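Local coordinates for protein putative beta-glucosidase (Bifidobacterium adolescentis, PDB 5WAB) that hydrolyses beta-glucosidic linkages as a family 3 glycoside hydrolase, and probably also releases terminal arabinopyranosyl units from ginsenosides, at residues Glu306-Ala311 and Gly473-Pro478. Numbering follows the deposited sequence.
Sequences EVAHQA and GQAGGP
A308 and H309, on one side of helix 301-313, pack against A475 and P478, which bracket the start of helix 476-484. The contact joins the helix that leads into edge strand 317-321 of a six-stranded sheet to a turn of the family 3 C-terminal domain, an alpha/beta sheet domain in which helix 476-484 follows the neighbouring strand 465-468. It illustrates how one small methyl can set the close approach of a helix to a turn, while a ring contact extends it to the helix start beyond. The type I turn G473-G476 brings A475 to the N-cap position, and its CB points at the first helix, lying 3.6 Å from H309 N and 4.1 Å from A308 CB. Because the methyl rests on main-chain atoms, the backbones come close, with H309 CA and A475 CA 5.0 Å apart. This is the tight, buried part of the contact.

Beyond it, toward the partly exposed side, the fit rests on H309 and P478. With CG anti to the backbone N (chi1 -173°), the imidazole extends past A475 toward the second helix. P478 CB sits over one face of the ring, offset toward its rim, in a CH-pi contact 4.0 Å from the centroid and 24° off the normal; A479 and D482, further along that helix, also touch the histidine. Q474 ties the turn to the first helix again: its NE2 bonds D305 OD1, one turn before H309, and also T357 OG1, while OE1 accepts from C70 N. Separately, on the far side of the A475 methyl from the histidine, a water lies between two main-chain groups. It accepts a hydrogen bond from A475 N at 2.9 Å, whereas its donation to A308 O is weak, at 3.4 Å.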
loop_
_atom_site.group_PDB
_atom_site.type_symbol
_atom_site.label_atom_id
_atom_site.label_comp_id
_atom_site.label_asym_id
_atom_site.label_seq_id
_atom_site.Cartn_x
_atom_site.Cartn_y
_atom_site.Cartn_z
ATOM N N GLU A 306 4.587 -13.062 16.993
ATOM C CA GLU A 306 5.003 -11.842 17.676
ATOM C C GLU A 306 5.322 -10.734 16.686
ATOM O O GLU A 306 5.069 -9.559 16.970
ATOM C CB GLU A 306 6.210 -12.121 18.565
ATOM C CG GLU A 306 5.898 -12.966 19.778
ATOM C CD GLU A 306 7.147 -13.388 20.520
ATOM O OE1 GLU A 306 8.256 -13.059 20.045
ATOM O OE2 GLU A 306 7.018 -14.033 21.584
ATOM N N VAL A 307 5.877 -11.081 15.527
ATOM C CA VAL A 307 6.041 -10.083 14.478
ATOM C C VAL A 307 4.678 -9.551 14.058
ATOM O O VAL A 307 4.494 -8.340 13.884
ATOM C CB VAL A 307 6.828 -10.681 13.294
ATOM C CG1 VAL A 307 6.893 -9.702 12.126
ATOM C CG2 VAL A 307 8.234 -11.066 13.745
ATOM N N ALA A 308 3.691 -10.444 13.928
ATOM C CA ALA A 308 2.325 -10.022 13.633
ATOM C C ALA A 308 1.736 -9.194 14.768
ATOM O O ALA A 308 0.936 -8.284 14.525
ATOM C CB ALA A 308 1.446 -11.242 13.355
ATOM N N HIS A 309 2.114 -9.500 16.011
ATOM C CA HIS A 309 1.657 -8.704 17.145
ATOM C C HIS A 309 2.176 -7.276 17.042
ATOM O O HIS A 309 1.412 -6.315 17.191
ATOM C CB HIS A 309 2.107 -9.363 18.452
ATOM C CG HIS A 309 1.551 -8.721 19.687
ATOM N ND1 HIS A 309 0.607 -7.717 19.648
ATOM C CD2 HIS A 309 1.813 -8.940 20.998
ATOM C CE1 HIS A 309 0.310 -7.346 20.881
ATOM N NE2 HIS A 309 1.029 -8.071 21.718
ATOM N N GLN A 310 3.478 -7.119 16.784
ATOM C CA GLN A 310 4.040 -5.778 16.648
ATOM C C GLN A 310 3.523 -5.089 15.389
ATOM O O GLN A 310 3.220 -3.890 15.408
ATOM C CB GLN A 310 5.570 -5.834 16.646
ATOM C CG GLN A 310 6.223 -4.455 16.555
ATOM C CD GLN A 310 5.863 -3.537 17.733
ATOM O OE1 GLN A 310 5.596 -3.998 18.843
ATOM N NE2 GLN A 310 5.841 -2.233 17.478
ATOM N N ALA A 311 3.417 -5.830 14.283
ATOM C CA ALA A 311 2.848 -5.257 13.066
ATOM C C ALA A 311 1.403 -4.817 13.283
ATOM O O ALA A 311 0.954 -3.826 12.696
ATOM C CB ALA A 311 2.940 -6.259 11.915
ATOM N N GLY A 473 -4.895 -8.430 11.156
ATOM C CA GLY A 473 -4.334 -9.761 11.049
ATOM C C GLY A 473 -4.666 -10.614 12.259
ATOM O O GLY A 473 -5.511 -10.277 13.091
ATOM N N GLN A 474 -3.961 -11.744 12.361
ATOM C CA GLN A 474 -4.316 -12.746 13.361
ATOM C C GLN A 474 -4.007 -12.302 14.788
ATOM O O GLN A 474 -4.537 -12.898 15.732
ATOM C CB GLN A 474 -3.598 -14.066 13.076
ATOM C CG GLN A 474 -2.114 -14.057 13.402
ATOM C CD GLN A 474 -1.468 -15.405 13.164
ATOM O OE1 GLN A 474 -1.803 -16.101 12.209
ATOM N NE2 GLN A 474 -0.550 -15.791 14.044
ATOM N N ALA A 475 -3.163 -11.287 14.973
ATOM C CA ALA A 475 -2.752 -10.847 16.301
ATOM C C ALA A 475 -3.430 -9.548 16.735
ATOM O O ALA A 475 -2.912 -8.852 17.616
ATOM C CB ALA A 475 -1.233 -10.699 16.360
ATOM N N GLY A 476 -4.582 -9.220 16.149
ATOM C CA GLY A 476 -5.251 -7.973 16.490
ATOM C C GLY A 476 -5.720 -7.923 17.932
ATOM O O GLY A 476 -5.678 -6.869 18.572
ATOM N N GLY A 477 -6.182 -9.054 18.461
ATOM C CA GLY A 477 -6.670 -9.121 19.820
ATOM C C GLY A 477 -5.694 -8.577 20.845
ATOM O O GLY A 477 -5.958 -7.572 21.516
ATOM N N PRO A 478 -4.540 -9.237 20.988
ATOM C CA PRO A 478 -3.531 -8.732 21.934
ATOM C C PRO A 478 -3.079 -7.314 21.633
ATOM O O PRO A 478 -2.833 -6.537 22.563
ATOM C CB PRO A 478 -2.383 -9.738 21.784
ATOM C CG PRO A 478 -3.037 -10.984 21.293
ATOM C CD PRO A 478 -4.147 -10.527 20.397
HETATM O O HOH W 1 -1.653 -9.764 12.964
#